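Local coordinates for protein glycoside hydrolase (Streptococcus pneumoniae serotype 4, PDB 6ORH) that probably hydrolyses terminal alpha-L-fucose from host glycans as a family 29 glycoside hydrolase, with a C-terminal domain of the F5/8 type C family, at residues A[354-359]-A[440-445]; A[334-339]-A[362-367]; A[383-388]-A[413-418]. The protein carries 2 engineered substitutions. All coordinates share one frame; numbering follows the deposited sequence.

Interaction 1. Residues A[354-359]-A[440-445]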
ATOM      1  N   SER A 354      -6.960  -4.043 -30.589  1.00 41.91           N
ATOM      2  CA  SER A 354      -8.295  -4.487 -30.202  1.00 36.55           C
ATOM      3  C   SER A 354      -8.503  -4.274 -28.705  1.00 35.58           C
ATOM      4  O   SER A 354      -7.574  -4.460 -27.917  1.00 39.67           O
ATOM      5  CB  SER A 354      -8.576  -5.909 -30.625  1.00 37.66           C
ATOM      6  OG  SER A 354      -7.877  -6.851 -29.825  1.00 37.63           O
ATOM      7  N   SER A 355      -9.726  -3.866 -28.332  1.00 29.72           N
ATOM      8  CA  SER A 355     -10.069  -3.598 -26.938  1.00 27.46           C
ATOM      9  C   SER A 355     -11.510  -4.015 -26.627  1.00 22.56           C
ATOM     10  O   SER A 355     -12.312  -4.239 -27.536  1.00 22.89           O
ATOM     11  CB  SER A 355      -9.882  -2.150 -26.624  1.00 27.70           C
ATOM     12  OG  SER A 355     -10.977  -1.433 -27.145  1.00 31.36           O
ATOM     13  N   TRP A 356     -11.822  -4.094 -25.322  1.00 19.36           N
ATOM     14  CA  TRP A 356     -13.121  -4.483 -24.806  1.00 18.57           C
ATOM     15  C   TRP A 356     -13.736  -3.289 -24.077  1.00 18.54           C
ATOM     16  O   TRP A 356     -13.003  -2.466 -23.543  1.00 19.03           O
ATOM     17  CB  TRP A 356     -12.998  -5.679 -23.844  1.00 18.76           C
ATOM     18  CG  TRP A 356     -14.195  -5.874 -22.965  1.00 18.94           C
ATOM     19  CD1 TRP A 356     -15.316  -6.611 -23.235  1.00 17.35           C
ATOM     20  CD2 TRP A 356     -14.422  -5.282 -21.662  1.00 17.82           C
ATOM     21  NE1 TRP A 356     -16.216  -6.535 -22.199  1.00 17.38           N
ATOM     22  CE2 TRP A 356     -15.691  -5.720 -21.216  1.00 18.36           C
ATOM     23  CE3 TRP A 356     -13.686  -4.413 -20.838  1.00 18.19           C
ATOM     24  CZ2 TRP A 356     -16.238  -5.333 -19.989  1.00 19.91           C
ATOM     25  CZ3 TRP A 356     -14.226  -4.045 -19.614  1.00 17.72           C
ATOM     26  CH2 TRP A 356     -15.476  -4.500 -19.182  1.00 19.46           C
ATOM     27  N   ALA A 357     -15.062  -3.207 -24.104  1.00 17.55           N
ATOM     28  CA  ALA A 357     -15.843  -2.200 -23.392  1.00 17.70           C
ATOM     29  C   ALA A 357     -17.214  -2.788 -23.102  1.00 19.74           C
ATOM     30  O   ALA A 357     -17.637  -3.732 -23.782  1.00 19.72           O
ATOM     31  CB  ALA A 357     -15.959  -0.931 -24.208  1.00 17.39           C
ATOM     32  N   SER A 358     -17.889  -2.266 -22.068  1.00 18.66           N
ATOM     33  CA  SER A 358     -19.254  -2.657 -21.751  1.00 18.63           C
ATOM     34  C   SER A 358     -19.988  -1.500 -21.079  1.00 21.36           C
ATOM     35  O   SER A 358     -19.438  -0.851 -20.185  1.00 20.87           O
ATOM     36  CB  SER A 358     -19.293  -3.863 -20.868  1.00 17.20           C
ATOM     37  OG  SER A 358     -20.649  -4.198 -20.587  1.00 19.56           O
ATOM     38  N   ASP A 359     -21.238  -1.279 -21.501  1.00 21.19           N
ATOM     39  CA  ASP A 359     -22.109  -0.298 -20.871  1.00 22.65           C
ATOM     40  C   ASP A 359     -23.071  -0.998 -19.908  1.00 21.03           C
ATOM     41  O   ASP A 359     -24.076  -0.416 -19.499  1.00 22.03           O
ATOM     42  CB  ASP A 359     -22.848   0.525 -21.936  1.00 24.96           C
ATOM     43  CG  ASP A 359     -23.714  -0.336 -22.843  1.00 29.41           C
ATOM     44  OD1 ASP A 359     -23.621  -1.577 -22.736  1.00 29.45           O
ATOM     45  OD2 ASP A 359     -24.448   0.235 -23.675  1.00 33.83           O
ATOM     46  N   PRO A 440     -16.555   1.166 -18.667  1.00 16.17           N
ATOM     47  CA  PRO A 440     -15.152   0.754 -18.669  1.00 16.73           C
ATOM     48  C   PRO A 440     -14.689   0.206 -20.012  1.00 18.20           C
ATOM     49  O   PRO A 440     -15.484  -0.443 -20.704  1.00 19.40           O
ATOM     50  CB  PRO A 440     -15.040  -0.308 -17.572  1.00 17.17           C
ATOM     51  CG  PRO A 440     -16.472  -0.783 -17.318  1.00 19.43           C
ATOM     52  CD  PRO A 440     -17.389   0.330 -17.790  1.00 17.71           C
ATOM     53  N   LEU A 441     -13.418   0.498 -20.335  1.00 17.08           N
ATOM     54  CA  LEU A 441     -12.679  -0.129 -21.431  1.00 18.20           C
ATOM     55  C   LEU A 441     -11.425  -0.773 -20.852  1.00 18.87           C
ATOM     56  O   LEU A 441     -10.745  -0.197 -19.986  1.00 19.56           O
ATOM     57  CB  LEU A 441     -12.255   0.906 -22.473  1.00 19.74           C
ATOM     58  CG  LEU A 441     -13.384   1.621 -23.205  1.00 22.33           C
ATOM     59  CD1 LEU A 441     -13.603   2.984 -22.571  1.00 21.67           C
ATOM     60  CD2 LEU A 441     -13.031   1.786 -24.681  1.00 22.32           C
ATOM     61  N   LEU A 442     -11.059  -1.937 -21.400  1.00 15.66           N
ATOM     62  CA  LEU A 442      -9.756  -2.515 -21.107  1.00 15.98           C
ATOM     63  C   LEU A 442      -9.181  -2.985 -22.438  1.00 17.83           C
ATOM     64  O   LEU A 442      -9.949  -3.451 -23.290  1.00 18.17           O
ATOM     65  CB  LEU A 442      -9.884  -3.716 -20.168  1.00 16.78           C
ATOM     66  CG  LEU A 442     -10.294  -3.455 -18.715  1.00 14.69           C
ATOM     67  CD1 LEU A 442     -10.504  -4.791 -18.025  1.00 16.10           C
ATOM     68  CD2 LEU A 442      -9.201  -2.656 -17.996  1.00 16.69           C
ATOM     69  N   THR A 443      -7.855  -2.888 -22.587  1.00 16.69           N
ATOM     70  CA  THR A 443      -7.203  -3.276 -23.831  1.00 17.13           C
ATOM     71  C   THR A 443      -6.567  -4.658 -23.730  1.00 18.57           C
ATOM     72  O   THR A 443      -6.252  -5.262 -24.761  1.00 18.08           O
ATOM     73  CB  THR A 443      -6.133  -2.265 -24.252  1.00 18.09           C
ATOM     74  OG1 THR A 443      -5.062  -2.224 -23.294  1.00 19.14           O
ATOM     75  CG2 THR A 443      -6.711  -0.882 -24.464  1.00 19.61           C
ATOM     76  N   LYS A 444      -6.393  -5.160 -22.515  1.00 17.97           N
ATOM     77  CA  LYS A 444      -5.558  -6.330 -22.289  1.00 18.90           C
ATOM     78  C   LYS A 444      -5.765  -6.831 -20.861  1.00 19.21           C
ATOM     79  O   LYS A 444      -5.910  -6.032 -19.911  1.00 17.93           O
ATOM     80  CB  LYS A 444      -4.089  -5.906 -22.407  1.00 21.37           C
ATOM     81  CG  LYS A 444      -3.031  -7.003 -22.331  1.00 27.97           C
ATOM     82  CD  LYS A 444      -1.679  -6.304 -22.305  1.00 28.70           C
ATOM     83  CE  LYS A 444      -0.564  -7.113 -21.703  1.00 28.92           C
ATOM     84  NZ  LYS A 444       0.691  -6.353 -21.770  1.00 32.06           N
ATOM     85  N   ILE A 445      -5.804  -8.166 -20.720  1.00 17.95           N
ATOM     86  CA  ILE A 445      -5.606  -8.839 -19.446  1.00 17.36           C
ATOM     87  C   ILE A 445      -4.511  -9.882 -19.675  1.00 18.67           C
ATOM     88  O   ILE A 445      -4.620 -10.667 -20.624  1.00 19.76           O
ATOM     89  CB  ILE A 445      -6.890  -9.504 -18.903  1.00 16.92           C
ATOM     90  CG1 ILE A 445      -8.005  -8.490 -18.620  1.00 17.49           C
ATOM     91  CG2 ILE A 445      -6.581 -10.328 -17.660  1.00 16.86           C
ATOM     92  CD1 ILE A 445      -9.377  -9.108 -18.572  1.00 19.95           C
TER
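Trp-356 and Leu-442 run alongside each other, heading off the same face of an antiparallel strand pair, at the edge of a sheet in the F5/8 type C beta-sandwich. Trp-356 has its CG anti to the backbone N (chi1 162°), which lays the six-membered part of the indole along the partner strand: CE3 comes 3.9 Å from Leu-442 CB, while CZ3 nears the leucine's CG and CD1. Farther along, the ring reaches Pro-440, its CH2 lying 4.3 Å from Pro-440 CG. Inside the sandwich the indole also meets Ile-364 and Leu-366 of strand 364-370 and Ile-433, and its NE1 is tied to Pro-336 O. On the other face Ala-357 CB rests 3.8 Å from Leu-441 CG, across a non-hydrogen-bonded pair. Trp-356 and Leu-442 form the hydrogen-bonded pair: Trp-356 N gives a nearly straight bond to Leu-442 O (2.8 Å), and Leu-442 N returns one to Trp-356 O (2.9 Å). Ser-354 and Thr-443, at one end of the pair, belong to a calcium site seen in this protein, although no calcium is modelled in this chain; Ser-354 OG is held by Asp-349 and Leu-351 O. At the other end the ladder finishes with a weak bond from Ser-358 N to Pro-440 O, 3.3 Å long.

Interaction 2. Residues A[334-339]-A[362-367]; sequences SGPALS and LPIQLE
Pro-336 lays its ring across the branched side chain of Ile-364, its CG 3.8 Å from the Ile-364 CG2 methyl. That methyl stands anti to the isoleucine's backbone N, the position from which it meets the proline, and the two side chains cross obliquely. The CD atom of the same ring lies 3.7 Å from Gln-365 O, so the ring meets both a methyl and a backbone carbonyl oxygen. Ser-334 and Glu-367 pair differently, through their main chains: Ser-334 N bonds Glu-367 O, and Glu-367 N bonds Ser-334 O, each at 2.9 Å. This antiparallel hydrogen-bonded pair belongs to the junction of strand 332-334, outermost in its sheet of the F5/8 type C beta-sandwich, with strand 364-370. Beyond it Gly-335, with a positive phi of 138°, brings its CA to 3.6 Å from Gln-365 O. One water donates to Gln-365 O (2.7 Å) and, weakly, to Ser-334 O. A second water links Ser-334 OG with Glu-367 O. The serine hydroxyl also passes 3.9 Å from Glu-367 CB, on the face where both side chains start out. Beyond CB the Glu-367 chain departs from Ser-334, its CG anti to the backbone N (chi1 -177°), and its OE1 forms a salt bridge with Arg-430 of the next strand.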
ATOM      1  N   SER A 334     -15.476 -14.508 -21.166  1.00 23.49           N
ATOM      2  CA  SER A 334     -16.914 -14.289 -21.244  1.00 23.17           C
ATOM      3  C   SER A 334     -17.307 -13.159 -20.305  1.00 22.79           C
ATOM      4  O   SER A 334     -16.602 -12.861 -19.339  1.00 24.90           O
ATOM      5  CB  SER A 334     -17.676 -15.516 -20.866  1.00 24.88           C
ATOM      6  OG  SER A 334     -17.105 -16.068 -19.705  1.00 25.83           O
ATOM      7  N   GLY A 335     -18.491 -12.627 -20.573  1.00 21.59           N
ATOM      8  CA  GLY A 335     -19.010 -11.499 -19.837  1.00 20.40           C
ATOM      9  C   GLY A 335     -19.661 -10.544 -20.812  1.00 20.11           C
ATOM     10  O   GLY A 335     -19.759 -10.820 -22.017  1.00 21.34           O
ATOM     11  N   PRO A 336     -20.171  -9.406 -20.321  1.00 19.84           N
ATOM     12  CA  PRO A 336     -20.885  -8.480 -21.187  1.00 19.84           C
ATOM     13  C   PRO A 336     -19.898  -7.731 -22.077  1.00 19.58           C
ATOM     14  O   PRO A 336     -18.727  -7.538 -21.711  1.00 19.23           O
ATOM     15  CB  PRO A 336     -21.620  -7.596 -20.181  1.00 20.27           C
ATOM     16  CG  PRO A 336     -20.717  -7.592 -18.975  1.00 20.71           C
ATOM     17  CD  PRO A 336     -20.093  -8.975 -18.910  1.00 19.56           C
ATOM     18  N   ALA A 337     -20.365  -7.325 -23.256  1.00 17.40           N
ATOM     19  CA  ALA A 337     -19.541  -6.535 -24.152  1.00 19.25           C
ATOM     20  C   ALA A 337     -20.431  -5.656 -25.019  1.00 19.58           C
ATOM     21  O   ALA A 337     -21.507  -6.068 -25.450  1.00 20.64           O
ATOM     22  CB  ALA A 337     -18.599  -7.389 -24.985  1.00 18.17           C
ATOM     23  N   LEU A 338     -19.940  -4.452 -25.298  1.00 18.61           N
ATOM     24  CA  LEU A 338     -20.744  -3.414 -25.911  1.00 21.64           C
ATOM     25  C   LEU A 338     -21.198  -3.853 -27.303  1.00 20.82           C
ATOM     26  O   LEU A 338     -22.337  -3.586 -27.691  1.00 21.30           O
ATOM     27  CB  LEU A 338     -19.881  -2.142 -25.991  1.00 21.67           C
ATOM     28  CG  LEU A 338     -20.550  -0.901 -26.575  1.00 24.98           C
ATOM     29  CD1 LEU A 338     -21.756  -0.496 -25.736  1.00 27.83           C
ATOM     30  CD2 LEU A 338     -19.548   0.240 -26.626  1.00 27.67           C
ATOM     31  N   SER A 339     -20.274  -4.487 -28.034  1.00 20.86           N
ATOM     32  CA  SER A 339     -20.453  -4.839 -29.442  1.00 20.60           C
ATOM     33  C   SER A 339     -19.327  -5.779 -29.863  1.00 19.51           C
ATOM     34  O   SER A 339     -18.371  -5.997 -29.135  1.00 20.31           O
ATOM     35  CB  SER A 339     -20.453  -3.593 -30.315  1.00 21.39           C
ATOM     36  OG  SER A 339     -19.137  -3.114 -30.505  1.00 21.67           O
ATOM     37  N   LEU A 362     -22.841  -2.071 -13.346  1.00 21.90           N
ATOM     38  CA  LEU A 362     -21.824  -2.655 -12.486  1.00 20.76           C
ATOM     39  C   LEU A 362     -22.505  -3.389 -11.332  1.00 19.44           C
ATOM     40  O   LEU A 362     -23.620  -3.017 -10.941  1.00 20.00           O
ATOM     41  CB  LEU A 362     -20.889  -1.552 -11.971  1.00 22.10           C
ATOM     42  CG  LEU A 362     -20.165  -0.681 -13.004  1.00 25.90           C
ATOM     43  CD1 LEU A 362     -19.048   0.067 -12.320  1.00 27.13           C
ATOM     44  CD2 LEU A 362     -19.570  -1.476 -14.145  1.00 27.24           C
ATOM     45  N   PRO A 363     -21.895  -4.464 -10.783  1.00 20.84           N
ATOM     46  CA  PRO A 363     -20.565  -4.925 -11.211  1.00 19.96           C
ATOM     47  C   PRO A 363     -20.497  -5.666 -12.546  1.00 21.07           C
ATOM     48  O   PRO A 363     -21.434  -6.381 -12.940  1.00 20.30           O
ATOM     49  CB  PRO A 363     -20.136  -5.857 -10.075  1.00 19.90           C
ATOM     50  CG  PRO A 363     -21.445  -6.435  -9.557  1.00 20.08           C
ATOM     51  CD  PRO A 363     -22.447  -5.305  -9.701  1.00 18.40           C
ATOM     52  N   ILE A 364     -19.383  -5.451 -13.262  1.00 19.17           N
ATOM     53  CA  ILE A 364     -19.113  -6.184 -14.494  1.00 18.26           C
ATOM     54  C   ILE A 364     -18.114  -7.302 -14.225  1.00 20.12           C
ATOM     55  O   ILE A 364     -17.011  -7.083 -13.715  1.00 17.78           O
ATOM     56  CB  ILE A 364     -18.681  -5.241 -15.638  1.00 16.35           C
ATOM     57  CG1 ILE A 364     -19.835  -4.379 -16.147  1.00 19.06           C
ATOM     58  CG2 ILE A 364     -18.047  -6.044 -16.789  1.00 18.82           C
ATOM     59  CD1 ILE A 364     -19.431  -3.236 -17.053  1.00 20.89           C
ATOM     60  N   GLN A 365     -18.494  -8.523 -14.627  1.00 20.07           N
ATOM     61  CA  GLN A 365     -17.675  -9.674 -14.323  1.00 20.96           C
ATOM     62  C   GLN A 365     -17.170 -10.280 -15.627  1.00 20.98           C
ATOM     63  O   GLN A 365     -17.981 -10.752 -16.430  1.00 22.98           O
ATOM     64  CB  GLN A 365     -18.506 -10.689 -13.541  1.00 21.52           C
ATOM     65  CG  GLN A 365     -17.744 -11.966 -13.237  1.00 21.35           C
ATOM     66  CD  GLN A 365     -18.500 -12.751 -12.201  1.00 27.87           C
ATOM     67  OE1 GLN A 365     -18.724 -12.277 -11.085  1.00 30.91           O
ATOM     68  NE2 GLN A 365     -18.969 -13.922 -12.594  1.00 31.42           N
ATOM     69  N   LEU A 366     -15.848 -10.233 -15.824  1.00 18.42           N
ATOM     70  CA  LEU A 366     -15.186 -10.916 -16.935  1.00 18.96           C
ATOM     71  C   LEU A 366     -14.582 -12.209 -16.396  1.00 20.45           C
ATOM     72  O   LEU A 366     -13.897 -12.203 -15.377  1.00 21.50           O
ATOM     73  CB  LEU A 366     -14.082 -10.011 -17.506  1.00 18.15           C
ATOM     74  CG  LEU A 366     -14.571  -8.747 -18.197  1.00 19.32           C
ATOM     75  CD1 LEU A 366     -13.440  -7.728 -18.352  1.00 19.14           C
ATOM     76  CD2 LEU A 366     -15.177  -9.114 -19.554  1.00 21.94           C
ATOM     77  N   GLU A 367     -14.831 -13.346 -17.071  1.00 18.25           N
ATOM     78  CA  GLU A 367     -14.242 -14.597 -16.613  1.00 19.41           C
ATOM     79  C   GLU A 367     -13.340 -15.143 -17.715  1.00 18.82           C
ATOM     80  O   GLU A 367     -13.760 -15.202 -18.885  1.00 20.84           O
ATOM     81  CB  GLU A 367     -15.338 -15.617 -16.282  1.00 19.74           C
ATOM     82  CG  GLU A 367     -14.789 -16.926 -15.722  1.00 21.80           C
ATOM     83  CD  GLU A 367     -15.862 -17.825 -15.123  1.00 24.65           C
ATOM     84  OE1 GLU A 367     -16.770 -17.306 -14.462  1.00 24.04           O
ATOM     85  OE2 GLU A 367     -15.801 -19.056 -15.334  1.00 28.53           O
TER
HETATM   86  O   HOH W   1     -18.649 -13.353 -16.680  1.00 30.23           O
HETATM   87  O   HOH W   2     -14.614 -17.827 -19.960  1.00 31.24           O

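Interaction 3. Residues A[383-388]-A[413-418]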
ATOM      1  N   GLU A 383      -6.185   0.047 -19.193  1.00 14.91           N
ATOM      2  CA  GLU A 383      -7.273   0.845 -19.734  1.00 14.99           C
ATOM      3  C   GLU A 383      -6.898   1.400 -21.098  1.00 15.76           C
ATOM      4  O   GLU A 383      -5.774   1.225 -21.555  1.00 18.26           O
ATOM      5  CB  GLU A 383      -7.660   2.011 -18.814  1.00 14.85           C
ATOM      6  CG  GLU A 383      -8.511   1.553 -17.666  1.00 14.67           C
ATOM      7  CD  GLU A 383      -8.963   2.689 -16.771  1.00 14.52           C
ATOM      8  OE1 GLU A 383      -8.127   3.141 -15.943  1.00 13.57           O
ATOM      9  OE2 GLU A 383     -10.162   3.029 -16.824  1.00 13.75           O
ATOM     10  N   ASP A 384      -7.853   2.044 -21.768  1.00 17.98           N
ATOM     11  CA  ASP A 384      -7.513   2.746 -22.991  1.00 17.62           C
ATOM     12  C   ASP A 384      -7.534   4.247 -22.727  1.00 17.04           C
ATOM     13  O   ASP A 384      -8.582   4.876 -22.815  1.00 17.41           O
ATOM     14  CB  ASP A 384      -8.463   2.391 -24.145  1.00 20.60           C
ATOM     15  CG  ASP A 384      -8.141   3.102 -25.454  1.00 23.70           C
ATOM     16  OD1 ASP A 384      -7.172   3.910 -25.514  1.00 22.78           O
ATOM     17  OD2 ASP A 384      -8.893   2.864 -26.422  1.00 27.86           O
ATOM     18  N   LEU A 385      -6.382   4.801 -22.370  1.00 15.93           N
ATOM     19  CA  LEU A 385      -6.405   6.156 -21.836  1.00 16.29           C
ATOM     20  C   LEU A 385      -6.631   7.189 -22.934  1.00 16.98           C
ATOM     21  O   LEU A 385      -6.854   8.351 -22.613  1.00 18.09           O
ATOM     22  CB  LEU A 385      -5.126   6.450 -21.037  1.00 15.02           C
ATOM     23  CG  LEU A 385      -4.914   5.663 -19.748  1.00 14.37           C
ATOM     24  CD1 LEU A 385      -3.736   6.252 -18.983  1.00 15.36           C
ATOM     25  CD2 LEU A 385      -6.167   5.604 -18.865  1.00 14.50           C
ATOM     26  N   LYS A 386      -6.606   6.786 -24.222  1.00 18.63           N
ATOM     27  CA  LYS A 386      -6.998   7.739 -25.258  1.00 19.94           C
ATOM     28  C   LYS A 386      -8.456   8.144 -25.076  1.00 18.68           C
ATOM     29  O   LYS A 386      -8.888   9.168 -25.611  1.00 21.74           O
ATOM     30  CB  LYS A 386      -6.861   7.106 -26.646  1.00 21.98           C
ATOM     31  CG  LYS A 386      -5.426   6.756 -26.992  1.00 27.07           C
ATOM     32  CD  LYS A 386      -5.263   5.972 -28.288  1.00 32.83           C
ATOM     33  CE  LYS A 386      -3.790   5.802 -28.611  1.00 37.30           C
ATOM     34  NZ  LYS A 386      -3.559   5.668 -30.070  1.00 42.76           N
ATOM     35  N   LEU A 387      -9.222   7.340 -24.340  1.00 16.66           N
ATOM     36  CA  LEU A 387     -10.616   7.650 -24.064  1.00 17.08           C
ATOM     37  C   LEU A 387     -10.816   8.078 -22.601  1.00 15.77           C
ATOM     38  O   LEU A 387     -11.946   8.230 -22.121  1.00 16.11           O
ATOM     39  CB  LEU A 387     -11.475   6.437 -24.446  1.00 20.84           C
ATOM     40  CG  LEU A 387     -11.776   6.321 -25.942  1.00 22.89           C
ATOM     41  CD1 LEU A 387     -12.019   4.877 -26.347  1.00 25.85           C
ATOM     42  CD2 LEU A 387     -12.958   7.204 -26.336  1.00 25.68           C
ATOM     43  N   GLY A 388      -9.697   8.301 -21.894  1.00 16.35           N
ATOM     44  CA  GLY A 388      -9.746   8.794 -20.519  1.00 15.08           C
ATOM     45  C   GLY A 388      -9.734   7.686 -19.459  1.00 14.81           C
ATOM     46  O   GLY A 388     -10.196   6.559 -19.674  1.00 14.47           O
ATOM     47  N   VAL A 413      -6.853   1.350 -12.449  1.00 12.03           N
ATOM     48  CA  VAL A 413      -6.090   0.563 -13.401  1.00 11.91           C
ATOM     49  C   VAL A 413      -5.104   1.513 -14.084  1.00 12.52           C
ATOM     50  O   VAL A 413      -3.890   1.374 -13.909  1.00 13.16           O
ATOM     51  CB  VAL A 413      -7.052  -0.151 -14.377  1.00 11.44           C
ATOM     52  CG1 VAL A 413      -6.272  -0.810 -15.524  1.00 12.24           C
ATOM     53  CG2 VAL A 413      -7.865  -1.241 -13.656  1.00 11.07           C
ATOM     54  N   GLY A 414      -5.610   2.468 -14.872  1.00 12.43           N
ATOM     55  CA  GLY A 414      -4.741   3.417 -15.555  1.00 13.16           C
ATOM     56  C   GLY A 414      -4.112   2.813 -16.819  1.00 13.24           C
ATOM     57  O   GLY A 414      -4.667   1.879 -17.420  1.00 14.91           O
ATOM     58  N   TYR A 415      -2.928   3.314 -17.192  1.00 12.66           N
ATOM     59  CA  TYR A 415      -2.264   2.837 -18.390  1.00 13.60           C
ATOM     60  C   TYR A 415      -1.954   1.341 -18.271  1.00 14.27           C
ATOM     61  O   TYR A 415      -2.051   0.570 -19.237  1.00 14.26           O
ATOM     62  CB  TYR A 415      -0.944   3.588 -18.583  1.00 14.46           C
ATOM     63  CG  TYR A 415      -0.336   3.305 -19.931  1.00 15.44           C
ATOM     64  CD1 TYR A 415      -0.745   4.028 -21.040  1.00 17.22           C
ATOM     65  CD2 TYR A 415       0.616   2.308 -20.064  1.00 16.59           C
ATOM     66  CE1 TYR A 415      -0.222   3.744 -22.295  1.00 19.14           C
ATOM     67  CE2 TYR A 415       1.149   2.008 -21.309  1.00 16.51           C
ATOM     68  CZ  TYR A 415       0.707   2.727 -22.415  1.00 17.23           C
ATOM     69  OH  TYR A 415       1.239   2.527 -23.660  1.00 21.12           O
ATOM     70  N   LYS A 416      -1.520   0.952 -17.072  1.00 13.77           N
ATOM     71  CA  LYS A 416      -1.121  -0.419 -16.820  1.00 14.07           C
ATOM     72  C   LYS A 416      -1.104  -0.638 -15.318  1.00 13.69           C
ATOM     73  O   LYS A 416      -0.492   0.130 -14.581  1.00 14.42           O
ATOM     74  CB  LYS A 416       0.297  -0.627 -17.361  1.00 14.01           C
ATOM     75  CG  LYS A 416       0.980  -1.929 -16.950  1.00 14.70           C
ATOM     76  CD  LYS A 416       2.284  -2.088 -17.746  1.00 14.94           C
ATOM     77  CE  LYS A 416       3.163  -3.221 -17.257  1.00 15.32           C
ATOM     78  NZ  LYS A 416       4.368  -3.351 -18.124  1.00 15.22           N
ATOM     79  N   ARG A 417      -1.760  -1.720 -14.871  1.00 13.50           N
ATOM     80  CA  ARG A 417      -1.785  -2.068 -13.461  1.00 13.39           C
ATOM     81  C   ARG A 417      -1.313  -3.515 -13.347  1.00 14.75           C
ATOM     82  O   ARG A 417      -1.865  -4.398 -14.016  1.00 15.31           O
ATOM     83  CB  ARG A 417      -3.231  -1.971 -12.929  1.00 14.32           C
ATOM     84  CG  ARG A 417      -3.427  -2.353 -11.467  1.00 14.20           C
ATOM     85  CD  ARG A 417      -2.755  -1.334 -10.545  1.00 15.60           C
ATOM     86  NE  ARG A 417      -2.644  -1.769  -9.154  1.00 15.94           N
ATOM     87  CZ  ARG A 417      -3.437  -1.382  -8.169  1.00 15.98           C
ATOM     88  NH1 ARG A 417      -4.532  -0.646  -8.392  1.00 18.35           N
ATOM     89  NH2 ARG A 417      -3.154  -1.793  -6.939  1.00 19.43           N
ATOM     90  N   LEU A 418      -0.282  -3.718 -12.536  1.00 14.53           N
ATOM     91  CA  LEU A 418       0.136  -5.061 -12.151  1.00 15.67           C
ATOM     92  C   LEU A 418      -0.427  -5.277 -10.760  1.00 17.78           C
ATOM     93  O   LEU A 418      -0.422  -4.368  -9.915  1.00 21.79           O
ATOM     94  CB  LEU A 418       1.665  -5.170 -12.169  1.00 15.64           C
ATOM     95  CG  LEU A 418       2.292  -4.913 -13.533  1.00 15.28           C
ATOM     96  CD1 LEU A 418       3.826  -4.858 -13.420  1.00 15.61           C
ATOM     97  CD2 LEU A 418       1.871  -5.986 -14.535  1.00 17.24           C
TER
HETATM   98  O   HOH W   3      -8.193   3.815 -13.355  1.00 11.43           O
HETATM   99  O   HOH W   4      -3.052   1.458 -21.645  1.00 15.43           O
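Glu-383 buries the most surface here and grips Gly-414 from two directions. Its backbone N bonds Gly-414 O at 3.0 Å, while its carboxylate reaches back to Gly-414 N, which OE1 accepts at 2.8 Å through its anti lone pair. CG anti to the carbonyl carbon (chi1 -79°) and an extended chain beyond it carry the carboxylate there, across Val-413, whose CB lies 3.8 Å from OE1. A water donates to the same OE1 and accepts from Val-413 N, and OE2 takes the backbone N of Arg-390 and Ile-391, an arrangement that would hold the buried carboxylate firmly. Leu-385 points toward the partner segment and sets CD1 against the backbone at Tyr-415 N (3.5 Å) and against Tyr-415 CB, near the plane of the phenol at its edge. Gly-414, at a positive phi of 80°, thus has both its N and its O engaged by the one glutamate. A second water joins Glu-383 O to Tyr-415 O. The contact ties the loop after strand 378-382 to the turn leading into strand 417-426; Val-413 packs on Ile-391 and Phe-394 of strand 391-400, and Tyr-415 on Leu-16 and Leu-19 of helix 13-21.

Overall arrangement
All three contacts lie in the F5/8 type C region, away from the larger glycan pocket of the TIM-barrel region; a second bound sugar lies about 10 Å from the Gln-365 side chain of interaction 2. Interactions 1 and 2 have centres about 9 Å apart and alternate along the chain; Leu-338 N bonds Ala-357 O, tying the loop after edge strand 332-334 to strand 356-357, the edge of the other sheet. Interaction 3, nested inside the loop closed by interaction 1, has its centre about 10 Å away and reaches the same sheet, with Thr-443 CG2 packing on Glu-383 and Asp-384. Interactions 2 and 3 follow in series, about 17 Å between centres, without touching. Together they run from the sandwich's outer edge toward helix 13-21.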